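Local coordinates for protein glycosyl hyrolase, family 3 (PDB 3TEV) that probably hydrolyses O-glycosidic bonds, as enzymes of glycoside hydrolase family 3 do, on a TIM-barrel scaffold, at residues E277-A282 with Q300-A305; G19-I24 with A315-K320; R62-L67 with V124-N129; D66-E69 with H74-I77; F130-D135 with R162-G167. All coordinates share one frame; numbering follows the deposited sequence. Where two conformers were deposited one is given.

All five contacts belong to one TIM-barrel-type domain. Contacts 3 and 4 share helix 57-71 and reach the neighbouring strands 128-129 and 76-79; their centres are 7 Å apart. Contacts 1 and 2, with centres 12 Å apart, touch through Leu303 and Thr302, which pack on Leu22. Contact 5 lies across the chain's centre from both, 29 Å from contact 1 between centres. Even so, the selenomethionine at Met23 in contact 2 reaches it, SE lying 3.8 Å from CZ of Phe130. Segment 130-135 continues the chain directly from strand 128-129 of contact 3 and runs beside Lys178 and His179, in a region that probably borders the sugar-binding pocket, as in relatives.

Contact 1. Residues E277-A282 with Q300-A305; sequences EAAVRA and QATLAA
Ala279 and Thr302 form the buried part of this helix pair, with the methyl CB of Ala279 3.6 Å from the CG2 methyl of Thr302. CG2 lies anti to the backbone N of Thr302, which turns the methyl to the neighbouring helix, while OG1 bonds to Val298 O within its own helix. The polar half of the threonine is thereby satisfied without help from the partner. Val290 of strand 290-291 backs Ala279, and Leu22 of strand 22-24 backs Thr302, so this end of the interface rests on the sheet.

On the outer side, Val280, next to Ala279, and Ala305, one turn after Thr302, still touch but lie nearer the solvent. Val280 brings its CG2 branch to Ala305, 3.5 Å from the carbonyl O and 4.0 Å from CB, and both residues are only partly covered in the fold. The loose side is at Glu277, which is exposed; its carboxylate atom OE1 turns back to Gly274 N instead of crossing to the other helix.

Small side chains let the segment axes approach to 8.8 Å, inclined by 47° with their N-to-C directions broadly alike. Two such helices, 275-285 and 296-309, flanking strand 290-291 in sequence, are characteristic of the outer helical layer of a TIM barrel.

Contact 2. Residues G19-I24 with A315-K320; sequences GQLLMI and AAVATK
The ammonium NZ of Lys320 is gripped by two backbone carbonyls, Leu283 O and Ala287 O, while the root of the same side chain packs on Leu21. Its chain stays extended as far as CE and then bends (chi4 -58°), carrying NZ away from the leucine and in to those oxygens. The part left facing segment 19-24 is hydrocarbon: Lys320 CB lies 4.2 Å from Leu21 CD2.

The other branch of Leu21 takes the second neighbour. CD1 rests 3.8 Å from CG1 of Val317, with Val317 CB behind it at 4.0 Å. Leu21 thus straddles one turn of helix 314-330, its two methyls placed on residues three apart, and its side chain runs roughly perpendicular to both. Val317 and Lys320 also meet Tyr309 of helix 296-309, and Val310 touches Leu21, so the leucine is enclosed. Its backbone is hydrogen-bonded to Val290, beside strand 22-24 in the barrel sheet.

The contact is therefore apolar in its chemistry although one partner is charged. The lysine lends its methylenes to the buried surface, and its positive end, held by carbonyl oxygens, probably pays part of the cost of burial while tying helix 314-330 to the chain around Leu283 and Ala287.

Contact 3. Residues R62-L67 with V124-N129; sequences RLCADL and VGINWN
Van der Waals packing comes first here, and nearly all of it centres on Cys64, which helix 57-71 sets against the turn at Val124 to Ile126. Cys64 CB sits 3.1 Å from Val124 O, a tight approach, and 3.7 Å from Gly125 O. The thiol lies anti to the carbonyl carbon of its own residue (chi1 -63°), a setting that sends SG past these carbonyls to Ile126, whose CG1 it meets at 3.8 Å. Ile126 itself packs on Leu121 and Ile79, so the sulfur adds to an apolar cluster.

Backbone shape makes the approach possible. Gly125, with phi 103°, is the C' residue of a Schellman motif that closes helix 107-124. Lacking a side chain, it lets the CA atoms of Cys64 and Gly125 come within 5.4 Å.

Polar linkage is left to one water. It donates to Cys64 O at 2.8 Å and to Gly125 O at 2.7 Å, joining two acceptors that cannot bond to each other.

The chemistry is that of two backbones brought close by small groups. With carbonyl oxygens on both sides, the water supplies the hydrogens that neither segment offers, and the thiol serves as a compact apolar filler.

Contact 4. Residues D66-E69 with H74-I77; sequences DLRE and HALI
Within the beta-alpha-beta unit of strand 46-49, helix 57-71 and strand 76-79, Ile77 at the start of the second strand presses its CD1 methyl against the helix at Leu67 and Arg68. CD1 lies 3.8 Å from Leu67 CB and 4.0 Å from the backbone N of Arg68, with Arg68 CB a little farther away at 4.4 Å. The methyl therefore settles over the peptide joining the two helical residues, touching side-chain roots more than side-chain ends. Ile77 gets there by extension: CG1 is anti to its own carbonyl carbon (chi1 -60°), and a nearly straight chi2 carries CD1 outward to the helix.

Ala75, two residues earlier, makes the second and lighter contact. Its CB is 4.3 Å from CD of Arg68, whose CD methylene comes up to Ala75 while its side chain also meets Gln334. The nearest CA pair, Arg68 and Ala75, is 6.0 Å apart.

Between these two, Leu76 packs on Leu324, Leu327 and Ala328 of helix 314-330. On the sheet side, the carboxamide of Asn127 holds the backbone at both ends of this short piece, OD1 taking Ile77 N and ND2 giving to Ala75 O. Leu67 also packs on Leu26 and Leu31 of a loop.

A helix tail folding back through a short turn onto the strand it leads into, with a strand isoleucine packed against the helix, is characteristic of the repeated beta-alpha-beta crossovers of a TIM barrel.

Contact 5. Residues F130-D135 with R162-G167; sequences FTPVLD and RAALAG
Pro132 joins segment 130-135 to helix 154-169, where Ala164 and Leu165 receive it. Two residues before it, Phe130 is still tied to the barrel interior: its ring meets that of Trp128 with the planes about 60° apart, and its carbonyl O accepts a bond from Lys178 NZ. Thr131 then leads into a cis peptide bond, which turns the chain so that the pyrrolidine ring of Pro132 faces the helix.

The ring meets the helix with its CB, CG and CD atoms. Pro132 CB is 3.7 Å from the methyl CB of Ala164, while CD lies 3.5 Å from CD2 of Leu165, with CG 4.1 Å from Leu165 CG. The Leu165 side chain does not start out toward the loop, but with CG anti to its own carbonyl carbon (chi1 -66°) it reaches the proline, which it crosses at about a right angle. Tyr150 packs on both Pro132 and Ala164. An alanine in place of Pro132 would remove CG and CD, which would probably open a gap beside Leu165 CD2, leave that branch freer to turn, and weaken the preference for the cis peptide.

Val133 touches the side chain of Lys178, and Leu134 joins Leu165 on the side chain of Leu215. Asp135 ends the segment with both carboxylate oxygens engaged, OD2 by His179 ND1 and OD1 by His183 N.

The chemistry is divided: hydrocarbon packing fixes the middle of the loop to the helix, while polar bonds at its two ends engage Lys178, His179 and His183, part of a sequence resembling the sugar-binding Lys-His motif of family 3 enzymes.

Contact 1. Residues E277-A282 with Q300-A305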
# COMPACT_ATOMS: atom_id res chain seq x y z
N GLU A 277 11.74 6.73 13.63
CA GLU A 277 10.63 7.22 14.43
C GLU A 277 9.28 7.11 13.68
O GLU A 277 8.31 6.59 14.22
CB GLU A 277 10.91 8.67 14.89
CG GLU A 277 9.70 9.61 14.97
CD GLU A 277 10.06 11.09 15.18
OE1 GLU A 277 10.47 11.78 14.21
OE2 GLU A 277 9.93 11.57 16.33
N ALA A 278 9.23 7.57 12.44
CA ALA A 278 7.99 7.54 11.66
C ALA A 278 7.50 6.09 11.45
O ALA A 278 6.31 5.81 11.58
CB ALA A 278 8.17 8.27 10.33
N ALA A 279 8.41 5.18 11.16
CA ALA A 279 8.04 3.80 10.91
C ALA A 279 7.50 3.12 12.19
O ALA A 279 6.50 2.41 12.14
CB ALA A 279 9.21 3.05 10.35
N VAL A 280 8.12 3.39 13.33
CA VAL A 280 7.66 2.82 14.59
C VAL A 280 6.28 3.38 14.93
O VAL A 280 5.36 2.64 15.29
CB VAL A 280 8.71 3.05 15.72
CG1 VAL A 280 8.12 2.82 17.11
CG2 VAL A 280 9.93 2.14 15.49
N ARG A 281 6.11 4.69 14.73
CA ARG A 281 4.83 5.34 14.99
C ARG A 281 3.71 4.79 14.08
O ARG A 281 2.60 4.55 14.56
CB ARG A 281 4.97 6.86 14.88
CG ARG A 281 3.67 7.66 14.97
CD ARG A 281 3.07 7.82 16.42
NE ARG A 281 1.79 8.53 16.42
CZ ARG A 281 1.16 8.98 17.52
NH1 ARG A 281 1.67 8.79 18.73
NH2 ARG A 281 -0.00 9.61 17.41
N ALA A 282 4.01 4.53 12.80
CA ALA A 282 3.03 3.93 11.89
C ALA A 282 2.59 2.55 12.37
O ALA A 282 1.39 2.25 12.36
CB ALA A 282 3.57 3.83 10.45
N GLN A 300 18.35 0.42 6.55
CA GLN A 300 19.04 -0.05 7.75
C GLN A 300 18.64 0.76 8.98
O GLN A 300 18.41 0.18 10.05
CB GLN A 300 20.56 -0.07 7.55
CG GLN A 300 21.03 -1.23 6.66
CD GLN A 300 22.53 -1.22 6.34
OE1 GLN A 300 23.17 -0.15 6.23
NE2 GLN A 300 23.11 -2.42 6.17
N ALA A 301 18.50 2.07 8.82
CA ALA A 301 18.10 2.90 9.94
C ALA A 301 16.66 2.60 10.36
O ALA A 301 16.34 2.67 11.55
CB ALA A 301 18.28 4.41 9.61
N THR A 302 15.80 2.26 9.39
CA THR A 302 14.43 1.89 9.70
C THR A 302 14.38 0.54 10.43
O THR A 302 13.73 0.43 11.48
CB THR A 302 13.55 1.88 8.43
OG1 THR A 302 13.65 3.16 7.78
CG2 THR A 302 12.11 1.62 8.78
N LEU A 303 15.05 -0.47 9.90
CA LEU A 303 15.22 -1.75 10.59
C LEU A 303 15.66 -1.57 12.04
O LEU A 303 15.09 -2.17 12.94
CB LEU A 303 16.27 -2.61 9.89
CG LEU A 303 15.81 -3.28 8.62
CD1 LEU A 303 17.05 -3.64 7.78
CD2 LEU A 303 14.95 -4.50 8.96
N ALA A 304 16.69 -0.74 12.25
CA ALA A 304 17.24 -0.53 13.58
C ALA A 304 16.19 0.01 14.55
O ALA A 304 16.11 -0.45 15.70
CB ALA A 304 18.52 0.39 13.54
N ALA A 305 15.37 0.96 14.10
CA ALA A 305 14.32 1.49 14.96
C ALA A 305 13.25 0.44 15.22
O ALA A 305 12.78 0.28 16.35
CB ALA A 305 13.70 2.74 14.34

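Contact 2. Residues G19-I24 with A315-K320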
# COMPACT_ATOMS: atom_id res chain seq x y z
N GLY A 19 12.49 -7.04 10.06
CA GLY A 19 12.40 -7.06 8.59
C GLY A 19 11.10 -7.60 8.03
O GLY A 19 10.75 -7.33 6.88
N GLN A 20 10.36 -8.37 8.83
CA GLN A 20 9.10 -8.96 8.39
C GLN A 20 7.95 -7.93 8.37
O GLN A 20 6.84 -8.23 7.91
CB GLN A 20 8.76 -10.15 9.27
CG GLN A 20 9.79 -11.30 9.11
CD GLN A 20 9.64 -12.43 10.11
OE1 GLN A 20 9.15 -12.24 11.25
NE2 GLN A 20 10.09 -13.64 9.71
N LEU A 21 8.24 -6.71 8.83
CA LEU A 21 7.24 -5.64 8.86
C LEU A 21 7.56 -4.53 7.87
O LEU A 21 6.91 -3.48 7.88
CB LEU A 21 7.10 -5.08 10.29
CG LEU A 21 6.82 -6.11 11.40
CD1 LEU A 21 6.99 -5.48 12.81
CD2 LEU A 21 5.44 -6.76 11.22
N LEU A 22 8.56 -4.75 7.02
CA LEU A 22 8.97 -3.73 6.05
C LEU A 22 8.80 -4.18 4.61
O LEU A 22 8.97 -5.36 4.29
CB LEU A 22 10.42 -3.31 6.24
CG LEU A 22 10.97 -2.86 7.59
CD1 LEU A 22 12.42 -2.35 7.37
CD2 LEU A 22 10.11 -1.77 8.22
N MSE A 23 8.51 -3.22 3.75
CA MSE A 23 8.50 -3.44 2.32
C MSE A 23 9.56 -2.48 1.77
O MSE A 23 9.50 -1.25 1.99
CB MSE A 23 7.13 -3.11 1.72
CG MSE A 23 7.06 -3.22 0.19
SE MSE A 23 5.24 -2.98 -0.50
CE MSE A 23 4.68 -4.82 -0.71
N ILE A 24 10.54 -3.04 1.07
CA ILE A 24 11.66 -2.25 0.59
C ILE A 24 11.73 -2.26 -0.93
O ILE A 24 11.09 -3.09 -1.58
CB ILE A 24 12.98 -2.79 1.13
CG1 ILE A 24 13.24 -4.18 0.58
CG2 ILE A 24 12.99 -2.77 2.66
CD1 ILE A 24 14.70 -4.67 0.81
N ALA A 315 3.05 -9.63 20.77
CA ALA A 315 1.71 -10.09 20.40
C ALA A 315 1.12 -9.20 19.30
O ALA A 315 0.54 -9.71 18.33
CB ALA A 315 0.78 -10.12 21.62
N ALA A 316 1.29 -7.89 19.44
CA ALA A 316 0.81 -6.96 18.44
C ALA A 316 1.49 -7.20 17.09
O ALA A 316 0.80 -7.28 16.05
CB ALA A 316 1.03 -5.51 18.91
N VAL A 317 2.81 -7.36 17.07
CA VAL A 317 3.48 -7.56 15.78
C VAL A 317 3.23 -8.95 15.18
O VAL A 317 3.29 -9.13 13.95
CB VAL A 317 4.99 -7.19 15.78
CG1 VAL A 317 5.17 -5.69 16.09
CG2 VAL A 317 5.78 -8.06 16.75
N ALA A 318 2.94 -9.93 16.04
CA ALA A 318 2.55 -11.26 15.57
C ALA A 318 1.26 -11.17 14.76
O ALA A 318 1.15 -11.76 13.68
CB ALA A 318 2.40 -12.27 16.78
N THR A 319 0.31 -10.39 15.26
CA THR A 319 -0.96 -10.14 14.57
C THR A 319 -0.70 -9.46 13.21
O THR A 319 -1.27 -9.85 12.19
CB THR A 319 -1.89 -9.26 15.45
OG1 THR A 319 -2.13 -9.92 16.70
CG2 THR A 319 -3.23 -8.99 14.76
N LYS A 320 0.16 -8.45 13.19
CA LYS A 320 0.49 -7.77 11.93
C LYS A 320 1.12 -8.75 10.94
O LYS A 320 0.71 -8.80 9.78
CB LYS A 320 1.40 -6.57 12.15
CG LYS A 320 0.86 -5.49 13.10
CD LYS A 320 2.01 -4.49 13.45
CE LYS A 320 1.61 -3.49 14.52
NZ LYS A 320 0.40 -2.72 14.08

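Contact 3. Residues R62-L67 with V124-N129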
# COMPACT_ATOMS: atom_id res chain seq x y z
N ARG A 62 12.41 -13.64 -14.36
CA ARG A 62 13.65 -14.08 -13.71
C ARG A 62 13.83 -13.38 -12.35
O ARG A 62 14.11 -14.03 -11.34
CB ARG A 62 14.84 -13.83 -14.65
CG ARG A 62 16.16 -14.52 -14.25
CD ARG A 62 17.32 -14.14 -15.19
NE ARG A 62 16.91 -14.03 -16.61
CZ ARG A 62 16.87 -12.89 -17.31
NH1 ARG A 62 16.48 -12.90 -18.59
NH2 ARG A 62 17.24 -11.74 -16.74
N LEU A 63 13.61 -12.07 -12.31
CA LEU A 63 13.75 -11.31 -11.07
C LEU A 63 12.79 -11.76 -9.96
O LEU A 63 13.20 -11.93 -8.82
CB LEU A 63 13.63 -9.80 -11.33
CG LEU A 63 13.62 -8.90 -10.10
CD1 LEU A 63 14.92 -9.04 -9.26
CD2 LEU A 63 13.42 -7.47 -10.49
N CYS A 64 11.52 -11.98 -10.30
CA CYS A 64 10.52 -12.37 -9.31
C CYS A 64 10.68 -13.82 -8.86
O CYS A 64 10.36 -14.14 -7.70
CB CYS A 64 9.11 -12.11 -9.83
SG CYS A 64 8.85 -10.35 -10.10
N ALA A 65 11.18 -14.67 -9.75
CA ALA A 65 11.45 -16.06 -9.40
C ALA A 65 12.60 -16.07 -8.41
O ALA A 65 12.52 -16.75 -7.38
CB ALA A 65 11.77 -16.93 -10.64
N ASP A 66 13.65 -15.31 -8.69
CA ASP A 66 14.75 -15.18 -7.75
C ASP A 66 14.29 -14.66 -6.37
O ASP A 66 14.72 -15.17 -5.33
CB ASP A 66 15.84 -14.28 -8.33
CG ASP A 66 16.53 -14.89 -9.55
OD1 ASP A 66 16.37 -16.10 -9.83
OD2 ASP A 66 17.22 -14.13 -10.25
N LEU A 67 13.42 -13.66 -6.37
CA LEU A 67 12.94 -13.07 -5.12
C LEU A 67 12.13 -14.07 -4.34
O LEU A 67 12.24 -14.14 -3.12
CB LEU A 67 12.09 -11.84 -5.38
CG LEU A 67 12.88 -10.60 -5.77
CD1 LEU A 67 11.96 -9.53 -6.48
CD2 LEU A 67 13.60 -10.05 -4.53
N VAL A 124 4.51 -13.39 -14.35
CA VAL A 124 5.91 -13.05 -14.03
C VAL A 124 6.27 -13.27 -12.56
O VAL A 124 7.44 -13.22 -12.20
CB VAL A 124 6.35 -11.64 -14.53
CG1 VAL A 124 6.20 -11.54 -16.06
CG2 VAL A 124 5.59 -10.53 -13.83
N GLY A 125 5.27 -13.51 -11.72
CA GLY A 125 5.47 -13.91 -10.33
C GLY A 125 5.25 -12.79 -9.33
O GLY A 125 5.85 -12.78 -8.24
N ILE A 126 4.39 -11.84 -9.71
CA ILE A 126 4.00 -10.74 -8.85
C ILE A 126 2.65 -11.06 -8.22
O ILE A 126 1.74 -11.53 -8.92
CB ILE A 126 3.93 -9.41 -9.65
CG1 ILE A 126 5.36 -8.89 -9.91
CG2 ILE A 126 3.14 -8.34 -8.88
CD1 ILE A 126 5.49 -7.96 -11.14
N ASN A 127 2.51 -10.82 -6.92
CA ASN A 127 1.26 -11.15 -6.24
C ASN A 127 0.55 -9.96 -5.58
O ASN A 127 -0.41 -10.13 -4.83
CB ASN A 127 1.46 -12.32 -5.26
CG ASN A 127 2.47 -12.00 -4.13
OD1 ASN A 127 3.17 -10.98 -4.16
ND2 ASN A 127 2.51 -12.86 -3.13
N TRP A 128 1.02 -8.75 -5.88
CA TRP A 128 0.45 -7.54 -5.29
C TRP A 128 0.60 -6.37 -6.26
O TRP A 128 1.69 -6.09 -6.74
CB TRP A 128 1.14 -7.27 -3.95
CG TRP A 128 0.82 -5.98 -3.24
CD1 TRP A 128 0.67 -4.73 -3.81
CD2 TRP A 128 0.74 -5.78 -1.82
NE1 TRP A 128 0.46 -3.78 -2.81
CE2 TRP A 128 0.50 -4.40 -1.59
CE3 TRP A 128 0.85 -6.63 -0.72
CZ2 TRP A 128 0.33 -3.87 -0.30
CZ3 TRP A 128 0.69 -6.08 0.56
CH2 TRP A 128 0.42 -4.73 0.75
N ASN A 129 -0.52 -5.70 -6.54
CA ASN A 129 -0.53 -4.50 -7.39
C ASN A 129 -1.18 -3.35 -6.63
O ASN A 129 -2.24 -3.52 -6.01
CB ASN A 129 -1.29 -4.77 -8.69
CG ASN A 129 -1.09 -3.68 -9.73
OD1 ASN A 129 -0.17 -2.86 -9.61
ND2 ASN A 129 -1.94 -3.66 -10.75
O HOH W 1 7.62 -14.77 -7.68

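Contact 4. Residues D66-E69 with H74-I77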
# COMPACT_ATOMS: atom_id res chain seq x y z
N ASP A 66 13.65 -15.31 -8.69
CA ASP A 66 14.75 -15.18 -7.75
C ASP A 66 14.29 -14.66 -6.37
O ASP A 66 14.72 -15.17 -5.33
CB ASP A 66 15.84 -14.28 -8.33
CG ASP A 66 16.53 -14.89 -9.55
OD1 ASP A 66 16.37 -16.10 -9.83
OD2 ASP A 66 17.22 -14.13 -10.25
N LEU A 67 13.42 -13.66 -6.37
CA LEU A 67 12.94 -13.07 -5.12
C LEU A 67 12.13 -14.07 -4.34
O LEU A 67 12.24 -14.14 -3.12
CB LEU A 67 12.09 -11.84 -5.38
CG LEU A 67 12.88 -10.60 -5.77
CD1 LEU A 67 11.96 -9.53 -6.48
CD2 LEU A 67 13.60 -10.05 -4.53
N ARG A 68 11.33 -14.86 -5.04
CA ARG A 68 10.55 -15.87 -4.39
C ARG A 68 11.45 -16.96 -3.79
O ARG A 68 11.15 -17.48 -2.71
CB ARG A 68 9.53 -16.49 -5.36
CG ARG A 68 8.91 -17.79 -4.87
CD ARG A 68 8.10 -17.58 -3.57
NE ARG A 68 7.48 -18.84 -3.13
CZ ARG A 68 8.12 -19.79 -2.46
NH1 ARG A 68 9.41 -19.66 -2.13
NH2 ARG A 68 7.47 -20.89 -2.11
N GLU A 69 12.54 -17.29 -4.47
CA GLU A 69 13.47 -18.31 -3.98
C GLU A 69 14.18 -17.83 -2.71
O GLU A 69 14.30 -18.57 -1.75
CB GLU A 69 14.47 -18.71 -5.07
CG GLU A 69 15.61 -19.59 -4.58
CD GLU A 69 15.16 -20.96 -4.11
OE1 GLU A 69 14.07 -21.42 -4.55
OE2 GLU A 69 15.88 -21.60 -3.31
N HIS A 74 6.26 -16.86 2.10
CA HIS A 74 5.50 -15.67 2.52
C HIS A 74 5.75 -14.41 1.66
O HIS A 74 5.16 -13.35 1.92
CB HIS A 74 5.78 -15.37 4.00
CG HIS A 74 5.51 -16.54 4.91
ND1 HIS A 74 4.31 -17.21 4.90
CD2 HIS A 74 6.30 -17.18 5.81
CE1 HIS A 74 4.35 -18.20 5.78
NE2 HIS A 74 5.55 -18.19 6.35
N ALA A 75 6.62 -14.53 0.66
CA ALA A 75 7.00 -13.41 -0.19
C ALA A 75 5.80 -12.56 -0.63
O ALA A 75 4.83 -13.08 -1.20
CB ALA A 75 7.75 -13.91 -1.43
N LEU A 76 5.86 -11.27 -0.36
CA LEU A 76 4.98 -10.30 -1.02
C LEU A 76 5.82 -9.51 -2.03
O LEU A 76 6.78 -8.80 -1.65
CB LEU A 76 4.28 -9.38 -0.02
CG LEU A 76 3.30 -10.12 0.93
CD1 LEU A 76 2.98 -9.28 2.20
CD2 LEU A 76 2.01 -10.59 0.22
N ILE A 77 5.50 -9.69 -3.30
CA ILE A 77 6.21 -9.03 -4.38
C ILE A 77 5.22 -8.11 -5.09
O ILE A 77 4.33 -8.57 -5.84
CB ILE A 77 6.89 -10.03 -5.35
CG1 ILE A 77 7.91 -10.89 -4.59
CG2 ILE A 77 7.65 -9.26 -6.45
CD1 ILE A 77 8.33 -12.21 -5.26

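Contact 5. Residues F130-D135 with R162-G167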
# COMPACT_ATOMS: atom_id res chain seq x y z
N PHE A 130 -0.56 -2.17 -6.67
CA PHE A 130 -1.10 -1.00 -5.97
C PHE A 130 -2.16 -0.27 -6.80
O PHE A 130 -1.90 0.81 -7.33
CB PHE A 130 0.02 -0.03 -5.60
CG PHE A 130 0.81 -0.45 -4.40
CD1 PHE A 130 0.28 -0.29 -3.12
CD2 PHE A 130 2.10 -0.94 -4.54
CE1 PHE A 130 1.04 -0.68 -1.99
CE2 PHE A 130 2.87 -1.32 -3.43
CZ PHE A 130 2.35 -1.19 -2.15
N THR A 131 -3.32 -0.92 -6.97
CA THR A 131 -4.56 -0.33 -7.52
C THR A 131 -5.70 -1.06 -6.82
O THR A 131 -5.47 -2.14 -6.25
CB THR A 131 -4.77 -0.51 -9.07
OG1 THR A 131 -4.43 -1.85 -9.47
CG2 THR A 131 -4.00 0.52 -9.89
N PRO A 132 -6.92 -0.50 -6.85
CA PRO A 132 -7.29 0.74 -7.54
C PRO A 132 -7.06 2.00 -6.71
O PRO A 132 -7.07 1.97 -5.48
CB PRO A 132 -8.78 0.56 -7.80
CG PRO A 132 -9.26 -0.22 -6.56
CD PRO A 132 -8.09 -1.12 -6.18
N VAL A 133 -6.86 3.11 -7.41
CA VAL A 133 -7.01 4.42 -6.83
C VAL A 133 -8.51 4.58 -6.53
O VAL A 133 -9.33 4.40 -7.42
CB VAL A 133 -6.54 5.49 -7.85
CG1 VAL A 133 -7.02 6.90 -7.47
CG2 VAL A 133 -5.01 5.43 -8.01
N LEU A 134 -8.85 4.87 -5.28
CA LEU A 134 -10.24 5.17 -4.91
C LEU A 134 -10.36 6.64 -4.51
O LEU A 134 -11.37 7.05 -3.96
CB LEU A 134 -10.73 4.29 -3.76
CG LEU A 134 -10.72 2.76 -3.92
CD1 LEU A 134 -11.21 2.03 -2.65
CD2 LEU A 134 -11.53 2.35 -5.14
N ASP A 135 -9.30 7.40 -4.77
CA ASP A 135 -9.35 8.86 -4.61
C ASP A 135 -10.41 9.40 -5.58
O ASP A 135 -10.61 8.85 -6.66
CB ASP A 135 -7.97 9.49 -4.91
CG ASP A 135 -6.83 8.86 -4.10
OD1 ASP A 135 -7.02 8.55 -2.90
OD2 ASP A 135 -5.73 8.69 -4.67
N ARG A 162 -14.70 -1.40 -7.58
CA ARG A 162 -15.17 -2.78 -7.36
C ARG A 162 -14.68 -3.70 -8.47
O ARG A 162 -14.21 -4.83 -8.21
CB ARG A 162 -16.72 -2.83 -7.28
CG ARG A 162 -17.28 -4.21 -6.84
CD ARG A 162 -18.81 -4.31 -6.84
NE ARG A 162 -19.48 -3.15 -6.23
CZ ARG A 162 -19.79 -3.02 -4.94
NH1 ARG A 162 -19.49 -3.98 -4.05
NH2 ARG A 162 -20.40 -1.90 -4.52
N ALA A 163 -14.80 -3.21 -9.70
CA ALA A 163 -14.39 -3.97 -10.89
C ALA A 163 -12.88 -4.25 -10.89
O ALA A 163 -12.44 -5.35 -11.21
CB ALA A 163 -14.80 -3.23 -12.16
N ALA A 164 -12.11 -3.23 -10.54
CA ALA A 164 -10.65 -3.33 -10.49
C ALA A 164 -10.19 -4.34 -9.44
O ALA A 164 -9.29 -5.15 -9.69
CB ALA A 164 -10.04 -1.96 -10.23
N LEU A 165 -10.82 -4.28 -8.26
CA LEU A 165 -10.53 -5.23 -7.18
C LEU A 165 -10.83 -6.66 -7.62
O LEU A 165 -10.01 -7.56 -7.42
CB LEU A 165 -11.33 -4.90 -5.92
CG LEU A 165 -11.04 -3.59 -5.18
CD1 LEU A 165 -12.23 -3.24 -4.30
CD2 LEU A 165 -9.75 -3.66 -4.34
N ALA A 166 -12.00 -6.86 -8.24
CA ALA A 166 -12.46 -8.20 -8.61
C ALA A 166 -11.62 -8.80 -9.73
O ALA A 166 -11.38 -9.99 -9.75
CB ALA A 166 -13.96 -8.18 -9.00
N GLY A 167 -11.19 -7.98 -10.68
CA GLY A 167 -10.30 -8.43 -11.74
C GLY A 167 -8.96 -8.94 -11.22
O GLY A 167 -8.40 -9.87 -11.79